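Local atomic coordinates of pleckstrin homology domain-containing family A member 8 (Homo sapiens, PDB entry 5KDI), a protein that transfers simple glycosphingolipids through its glycolipid-transfer-protein fold, probably shuttling glucosylceramide between membranes. Residues D52-Y64 and V86-L100. The protein carries 2 engineered substitutions. Sequence-based numbering, arbitrary orientation.
Sequences DLVGNIKKVNQKY and VAQVRNSATEALLWL. With 6S8 ((~{Z})-~{N}-[(~{E},2~{S},3~{R})-1-[(2~{R},3~{R},4~{S},5~{R},6~{R})-6-(hydroxymethyl)-3,4,5-tris(oxidanyl)oxan-2-yl]oxy-3-oxidanyl-octadec-4-en-2-yl]octadec-9-enamide), chain C.
The amide of Asn56 meets Trp99 beside the ring, not over it: Asn56 ND2 lies 3.6 Å from Trp99 CB, with amide and indole planes only 11° apart. One indole face carries the galactose-ceramide linkage of the bound lipid, whose C1A stands 3.8 Å above the ring plane, offset toward the rim: the sugar platform of a GLTP-fold headgroup site. Trp99 also makes a cation-pi contact with Arg102. With CG anti to its own carbonyl carbon, Asn56 reaches the sugar and uses both ends of its amide, which fixes its rotation: OD1 accepts from sugar hydroxyl O3A and ND2 donates to O2A at 157°. Asp52 OD1 takes two bonds, from O2A at 2.6 Å and from the ceramide amide N2, so one carboxylate oxygen reads sugar and ceramide together. Lys59, bent at chi3, donates from NZ to O3A (2.8 Å) and to a water that also bonds Ser92 O and Glu95 OE1. Ser92 OG N-caps helix 93-115 by accepting from Glu95 N at 3.0 Å.

Behind this polar edge the axes of 52-64 and 93-100 approach to 8.2 Å and run roughly antiparallel (144°). Val60 CA and Ala93 CA are 4.6 Å apart, consistent with the small side chains of Ala93 and Ala96. Val60 is a knob among Ala93, Ala96, Leu97 and Leu100, while Leu100 sits among Leu53, Asn56, Ile57 and Val60. Leu53 CD2 also touches the acyl chain, linking this core to the lipid. Helix 24-32 packs on Ile57 and Val60, helix 74-83 supplies Glu81 to Lys63 and Thr94, and helix 172-202 rests against Leu97 and Leu98.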
loop_
_atom_site.group_PDB
_atom_site.type_symbol
_atom_site.label_atom_id
_atom_site.label_comp_id
_atom_site.label_asym_id
_atom_site.label_seq_id
_atom_site.Cartn_x
_atom_site.Cartn_y
_atom_site.Cartn_z
ATOM N N ASP A 52 -2.188 -1.641 -11.062
ATOM C CA ASP A 52 -2.613 -2.557 -10.073
ATOM C C ASP A 52 -3.335 -1.888 -8.907
ATOM O O ASP A 52 -4.453 -2.330 -8.495
ATOM C CB ASP A 52 -1.474 -3.461 -9.618
ATOM C CG ASP A 52 -1.960 -4.575 -8.756
ATOM O OD1 ASP A 52 -2.207 -5.696 -9.274
ATOM O OD2 ASP A 52 -2.082 -4.354 -7.547
ATOM N N LEU A 53 -2.691 -0.885 -8.355
ATOM C CA LEU A 53 -3.222 -0.144 -7.241
ATOM C C LEU A 53 -4.569 0.505 -7.593
ATOM O O LEU A 53 -5.529 0.347 -6.862
ATOM C CB LEU A 53 -2.293 0.933 -6.761
ATOM C CG LEU A 53 -1.107 0.516 -5.935
ATOM C CD1 LEU A 53 -0.253 1.771 -5.707
ATOM C CD2 LEU A 53 -1.567 -0.125 -4.654
ATOM N N VAL A 54 -4.614 1.244 -8.684
ATOM C CA VAL A 54 -5.824 1.930 -9.092
ATOM C C VAL A 54 -6.962 0.926 -9.308
ATOM O O VAL A 54 -8.126 1.154 -8.931
ATOM C CB VAL A 54 -5.541 2.807 -10.344
ATOM C CG1 VAL A 54 -6.797 3.272 -11.028
ATOM C CG2 VAL A 54 -4.656 4.033 -9.960
ATOM N N GLY A 55 -6.617 -0.199 -9.929
ATOM C CA GLY A 55 -7.624 -1.166 -10.214
ATOM C C GLY A 55 -8.221 -1.774 -8.954
ATOM O O GLY A 55 -9.420 -2.013 -8.904
ATOM N N ASN A 56 -7.379 -2.065 -7.982
ATOM C CA ASN A 56 -7.894 -2.644 -6.745
ATOM C C ASN A 56 -8.712 -1.617 -5.901
ATOM O O ASN A 56 -9.737 -1.970 -5.300
ATOM C CB ASN A 56 -6.819 -3.278 -5.907
ATOM C CG ASN A 56 -6.340 -4.563 -6.486
ATOM O OD1 ASN A 56 -7.158 -5.317 -6.992
ATOM N ND2 ASN A 56 -5.003 -4.810 -6.449
ATOM N N ILE A 57 -8.262 -0.376 -5.880
ATOM C CA ILE A 57 -8.984 0.683 -5.204
ATOM C C ILE A 57 -10.379 0.789 -5.865
ATOM O O ILE A 57 -11.428 0.844 -5.174
ATOM C CB ILE A 57 -8.235 2.017 -5.250
ATOM C CG1 ILE A 57 -6.907 1.921 -4.449
ATOM C CG2 ILE A 57 -9.183 3.164 -4.856
ATOM C CD1 ILE A 57 -5.926 3.062 -4.687
ATOM N N LYS A 58 -10.416 0.732 -7.214
ATOM C CA LYS A 58 -11.694 0.821 -7.946
ATOM C C LYS A 58 -12.650 -0.302 -7.515
ATOM O O LYS A 58 -13.822 -0.069 -7.256
ATOM C CB LYS A 58 -11.462 0.718 -9.430
ATOM C CG LYS A 58 -12.729 0.758 -10.309
ATOM C CD LYS A 58 -12.418 0.420 -11.765
ATOM C CE LYS A 58 -12.127 -1.057 -11.970
ATOM N NZ LYS A 58 -12.188 -1.532 -13.405
ATOM N N LYS A 59 -12.130 -1.519 -7.467
ATOM C CA LYS A 59 -12.962 -2.654 -7.126
ATOM C C LYS A 59 -13.520 -2.613 -5.690
ATOM O O LYS A 59 -14.681 -3.011 -5.466
ATOM C CB LYS A 59 -12.208 -3.940 -7.411
ATOM C CG LYS A 59 -12.038 -4.149 -8.920
ATOM C CD LYS A 59 -11.569 -5.482 -9.255
ATOM C CE LYS A 59 -10.155 -5.635 -9.004
ATOM N NZ LYS A 59 -9.758 -7.002 -9.519
ATOM N N VAL A 60 -12.756 -2.110 -4.757
ATOM C CA VAL A 60 -13.304 -1.901 -3.431
ATOM C C VAL A 60 -14.367 -0.769 -3.432
ATOM O O VAL A 60 -15.453 -0.925 -2.881
ATOM C CB VAL A 60 -12.213 -1.672 -2.355
ATOM C CG1 VAL A 60 -12.862 -1.511 -0.950
ATOM C CG2 VAL A 60 -11.232 -2.848 -2.363
ATOM N N ASN A 61 -14.017 0.323 -4.077
ATOM C CA ASN A 61 -14.893 1.473 -4.143
ATOM C C ASN A 61 -16.214 1.140 -4.820
ATOM O O ASN A 61 -17.285 1.633 -4.396
ATOM C CB ASN A 61 -14.170 2.608 -4.804
ATOM C CG ASN A 61 -14.824 3.897 -4.566
ATOM O OD1 ASN A 61 -14.933 4.348 -3.422
ATOM N ND2 ASN A 61 -15.374 4.458 -5.653
ATOM N N GLN A 62 -16.168 0.289 -5.854
ATOM C CA GLN A 62 -17.368 -0.112 -6.562
ATOM C C GLN A 62 -18.396 -0.782 -5.644
ATOM O O GLN A 62 -19.578 -0.608 -5.831
ATOM C CB GLN A 62 -17.040 -1.048 -7.720
ATOM C CG GLN A 62 -16.551 -0.370 -8.932
ATOM C CD GLN A 62 -16.070 -1.361 -10.060
ATOM O OE1 GLN A 62 -15.840 -2.603 -9.865
ATOM N NE2 GLN A 62 -15.879 -0.781 -11.233
ATOM N N LYS A 63 -17.944 -1.586 -4.690
ATOM C CA LYS A 63 -18.844 -2.185 -3.733
ATOM C C LYS A 63 -19.282 -1.075 -2.718
ATOM O O LYS A 63 -20.472 -0.974 -2.393
ATOM C CB LYS A 63 -18.224 -3.377 -2.998
ATOM C CG LYS A 63 -17.976 -4.602 -3.888
ATOM C CD LYS A 63 -19.200 -5.086 -4.598
ATOM C CE LYS A 63 -19.032 -6.464 -5.231
ATOM N NZ LYS A 63 -19.264 -7.631 -4.235
ATOM N N TYR A 64 -18.324 -0.334 -2.210
ATOM C CA TYR A 64 -18.571 0.697 -1.207
ATOM C C TYR A 64 -19.737 1.620 -1.608
ATOM O O TYR A 64 -20.697 1.834 -0.817
ATOM C CB TYR A 64 -17.314 1.523 -0.968
ATOM C CG TYR A 64 -17.529 2.727 -0.110
ATOM C CD1 TYR A 64 -17.953 2.605 1.198
ATOM C CD2 TYR A 64 -17.205 3.985 -0.584
ATOM C CE1 TYR A 64 -18.132 3.729 2.002
ATOM C CE2 TYR A 64 -17.393 5.106 0.222
ATOM C CZ TYR A 64 -17.835 4.969 1.511
ATOM O OH TYR A 64 -18.010 6.062 2.322
ATOM N N VAL A 86 -20.085 -14.363 -2.266
ATOM C CA VAL A 86 -19.580 -13.671 -3.466
ATOM C C VAL A 86 -18.124 -13.259 -3.333
ATOM O O VAL A 86 -17.605 -12.553 -4.224
ATOM C CB VAL A 86 -20.479 -12.485 -3.848
ATOM C CG1 VAL A 86 -19.976 -11.895 -5.136
ATOM C CG2 VAL A 86 -21.925 -12.948 -4.032
ATOM N N ALA A 87 -17.435 -13.696 -2.280
ATOM C CA ALA A 87 -16.032 -13.301 -2.135
ATOM C C ALA A 87 -15.122 -13.920 -3.198
ATOM O O ALA A 87 -14.069 -13.361 -3.548
ATOM C CB ALA A 87 -15.503 -13.638 -0.748
ATOM N N GLN A 88 -15.595 -15.009 -3.789
ATOM C CA GLN A 88 -14.843 -15.709 -4.834
ATOM C C GLN A 88 -15.295 -15.369 -6.260
ATOM O O GLN A 88 -14.810 -15.991 -7.219
ATOM C CB GLN A 88 -14.996 -17.212 -4.570
ATOM C CG GLN A 88 -16.241 -17.911 -5.107
ATOM C CD GLN A 88 -17.608 -17.423 -4.686
ATOM O OE1 GLN A 88 -17.779 -16.709 -3.721
ATOM N NE2 GLN A 88 -18.634 -17.905 -5.440
ATOM N N VAL A 89 -16.252 -14.454 -6.387
ATOM C CA VAL A 89 -16.752 -14.043 -7.681
ATOM C C VAL A 89 -15.782 -13.045 -8.296
ATOM O O VAL A 89 -15.167 -12.256 -7.556
ATOM C CB VAL A 89 -18.154 -13.424 -7.591
ATOM C CG1 VAL A 89 -18.606 -12.744 -8.908
ATOM C CG2 VAL A 89 -19.111 -14.499 -7.180
ATOM N N ARG A 90 -15.593 -13.110 -9.612
ATOM C CA ARG A 90 -14.619 -12.212 -10.248
ATOM C C ARG A 90 -14.894 -10.716 -9.849
ATOM O O ARG A 90 -16.077 -10.280 -9.689
ATOM C CB ARG A 90 -14.545 -12.419 -11.766
ATOM C CG ARG A 90 -15.625 -11.812 -12.425
ATOM C CD ARG A 90 -15.571 -11.601 -13.984
ATOM N NE ARG A 90 -15.667 -12.893 -14.637
ATOM C CZ ARG A 90 -16.132 -13.098 -15.879
ATOM N NH1 ARG A 90 -16.471 -12.083 -16.670
ATOM N NH2 ARG A 90 -16.253 -14.356 -16.341
ATOM N N ASN A 91 -13.801 -9.966 -9.668
ATOM C CA ASN A 91 -13.825 -8.533 -9.376
ATOM C C ASN A 91 -14.276 -8.264 -7.936
ATOM O O ASN A 91 -14.539 -7.130 -7.622
ATOM C CB ASN A 91 -14.796 -7.749 -10.297
ATOM C CG ASN A 91 -14.451 -7.855 -11.752
ATOM O OD1 ASN A 91 -13.277 -8.017 -12.086
ATOM N ND2 ASN A 91 -15.503 -7.773 -12.669
ATOM N N SER A 92 -14.332 -9.271 -7.068
ATOM C CA SER A 92 -14.758 -9.016 -5.670
ATOM C C SER A 92 -13.862 -7.995 -4.924
ATOM O O SER A 92 -12.662 -7.886 -5.203
ATOM C CB SER A 92 -14.852 -10.282 -4.852
ATOM O OG SER A 92 -13.604 -10.757 -4.526
ATOM N N ALA A 93 -14.476 -7.292 -3.980
ATOM C CA ALA A 93 -13.733 -6.452 -3.081
ATOM C C ALA A 93 -12.791 -7.251 -2.196
ATOM O O ALA A 93 -11.666 -6.776 -1.871
ATOM C CB ALA A 93 -14.689 -5.604 -2.244
ATOM N N THR A 94 -13.197 -8.480 -1.832
ATOM C CA THR A 94 -12.367 -9.325 -0.993
ATOM C C THR A 94 -11.019 -9.671 -1.709
ATOM O O THR A 94 -9.964 -9.550 -1.121
ATOM C CB THR A 94 -13.090 -10.572 -0.539
ATOM O OG1 THR A 94 -14.193 -10.199 0.278
ATOM C CG2 THR A 94 -12.182 -11.510 0.231
ATOM N N GLU A 95 -11.101 -10.004 -2.993
ATOM C CA GLU A 95 -9.930 -10.284 -3.781
ATOM C C GLU A 95 -9.087 -9.017 -3.991
ATOM O O GLU A 95 -7.855 -9.051 -3.866
ATOM C CB GLU A 95 -10.303 -10.831 -5.109
ATOM C CG GLU A 95 -9.120 -11.177 -6.043
ATOM C CD GLU A 95 -9.532 -11.614 -7.422
ATOM O OE1 GLU A 95 -10.678 -11.262 -7.865
ATOM O OE2 GLU A 95 -8.721 -12.331 -8.038
ATOM N N ALA A 96 -9.763 -7.899 -4.260
ATOM C CA ALA A 96 -9.048 -6.610 -4.479
ATOM C C ALA A 96 -8.276 -6.254 -3.217
ATOM O O ALA A 96 -7.081 -5.879 -3.274
ATOM C CB ALA A 96 -9.987 -5.487 -4.889
ATOM N N LEU A 97 -8.923 -6.405 -2.058
ATOM C CA LEU A 97 -8.279 -6.015 -0.820
ATOM C C LEU A 97 -7.126 -6.993 -0.441
ATOM O O LEU A 97 -6.145 -6.616 0.220
ATOM C CB LEU A 97 -9.341 -5.893 0.251
ATOM C CG LEU A 97 -8.875 -5.439 1.634
ATOM C CD1 LEU A 97 -8.135 -4.064 1.551
ATOM C CD2 LEU A 97 -10.097 -5.439 2.578
ATOM N N LEU A 98 -7.281 -8.281 -0.814
ATOM C CA LEU A 98 -6.204 -9.245 -0.665
ATOM C C LEU A 98 -4.928 -8.730 -1.309
ATOM O O LEU A 98 -3.826 -8.734 -0.717
ATOM C CB LEU A 98 -6.575 -10.585 -1.219
ATOM C CG LEU A 98 -5.549 -11.724 -1.142
ATOM C CD1 LEU A 98 -5.224 -12.073 0.308
ATOM C CD2 LEU A 98 -6.013 -12.882 -2.026
ATOM N N TRP A 99 -5.077 -8.319 -2.561
ATOM C CA TRP A 99 -3.914 -7.833 -3.312
ATOM C C TRP A 99 -3.449 -6.439 -2.856
ATOM O O TRP A 99 -2.222 -6.154 -2.871
ATOM C CB TRP A 99 -4.173 -7.891 -4.803
ATOM C CG TRP A 99 -4.140 -9.285 -5.293
ATOM C CD1 TRP A 99 -5.234 -10.158 -5.523
ATOM C CD2 TRP A 99 -2.956 -10.098 -5.506
ATOM N NE1 TRP A 99 -4.791 -11.376 -5.926
ATOM C CE2 TRP A 99 -3.431 -11.409 -5.944
ATOM C CE3 TRP A 99 -1.580 -9.860 -5.418
ATOM C CZ2 TRP A 99 -2.538 -12.421 -6.287
ATOM C CZ3 TRP A 99 -0.717 -10.880 -5.774
ATOM C CH2 TRP A 99 -1.183 -12.118 -6.206
ATOM N N LEU A 100 -4.366 -5.580 -2.402
ATOM C CA LEU A 100 -3.952 -4.319 -1.779
ATOM C C LEU A 100 -3.112 -4.554 -0.534
ATOM O O LEU A 100 -2.042 -3.916 -0.369
ATOM C CB LEU A 100 -5.094 -3.365 -1.488
ATOM C CG LEU A 100 -5.760 -2.647 -2.614
ATOM C CD1 LEU A 100 -7.006 -1.931 -2.081
ATOM C CD2 LEU A 100 -4.750 -1.656 -3.184
HETATM C C1 6S8 C . -1.619 -9.619 -9.282
HETATM C C2 6S8 C . -0.289 -8.902 -9.215
HETATM N N2 6S8 C . -0.395 -7.812 -8.256
HETATM C C3 6S8 C . 0.073 -8.343 -10.620
HETATM O O3 6S8 C . 0.085 -9.467 -11.526
HETATM C C4 6S8 C . 1.398 -7.675 -10.573
HETATM C C5 6S8 C . 1.524 -6.380 -10.872
HETATM C C6 6S8 C . 2.806 -5.594 -10.879
HETATM C C7 6S8 C . 4.064 -6.285 -10.417
HETATM C C8 6S8 C . 5.162 -5.459 -11.028
HETATM C C9 6S8 C . 6.340 -5.560 -10.130
HETATM C C10 6S8 C . 6.139 -4.639 -8.957
HETATM C C11 6S8 C . 7.205 -3.526 -8.949
HETATM C C12 6S8 C . 7.390 -3.041 -7.522
HETATM C C13 6S8 C . 7.304 -1.536 -7.314
HETATM C C14 6S8 C . 8.531 -0.741 -7.729
HETATM C C15 6S8 C . 8.748 0.478 -6.820
HETATM C C16 6S8 C . 9.001 1.823 -7.477
HETATM C C17 6S8 C . 10.262 2.615 -7.100
HETATM C C18 6S8 C . 10.343 3.138 -5.674
HETATM C C1A 6S8 C . -3.961 -9.081 -9.147
HETATM O O1A 6S8 C . -2.687 -8.750 -9.658
HETATM C C2A 6S8 C . -4.826 -7.852 -9.112
HETATM O O2A 6S8 C . -4.214 -6.896 -8.225
HETATM C C3A 6S8 C . -6.272 -8.187 -8.751
HETATM O O3A 6S8 C . -7.065 -7.029 -8.883
HETATM C C4A 6S8 C . -6.771 -9.305 -9.646
HETATM O O4A 6S8 C . -7.044 -8.827 -10.961
HETATM O O5A 6S8 C . -5.217 -12.570 -10.671
HETATM C C5M 6S8 C . -5.800 -10.470 -9.622
HETATM C C6A 6S8 C . -6.257 -11.579 -10.533
HETATM O O6A 6S8 C . -4.514 -10.013 -10.051
HETATM C CAA 6S8 C . 0.421 -7.677 -7.222
HETATM O OAA 6S8 C . 1.282 -8.489 -6.893
HETATM C CAB 6S8 C . 0.167 -6.446 -6.404
HETATM C CAC 6S8 C . 1.087 -5.474 -7.201
HETATM C CAD 6S8 C . 2.000 -4.803 -6.270
HETATM C CAE 6S8 C . 1.670 -3.340 -6.356
HETATM C CAF 6S8 C . 2.621 -2.660 -5.381
HETATM C CAG 6S8 C . 1.856 -1.676 -4.477
HETATM C CAH 6S8 C . 2.680 -0.408 -4.225
HETATM C CAI 6S8 C . 3.849 -0.806 -3.374
HETATM C CAJ 6S8 C . 5.081 -0.311 -3.520
HETATM C CAK 6S8 C . 5.476 0.734 -4.515
HETATM C CAL 6S8 C . 6.740 1.284 -3.842
HETATM C CAM 6S8 C . 7.129 2.680 -4.282
HETATM C CAN 6S8 C . 6.019 3.648 -4.000
HETATM C CAO 6S8 C . 6.592 5.027 -3.766
HETATM C CAP 6S8 C . 6.844 5.311 -2.311
HETATM C CAQ 6S8 C . 6.244 6.614 -1.892
HETATM C CAR 6S8 C . 5.776 6.450 -0.501
HETATM O O HOH W 1 -2.370 -3.793 -4.891
HETATM O O HOH W 2 -11.191 -8.537 -7.525
HETATM O O HOH W 3 -15.967 -4.846 -7.139
#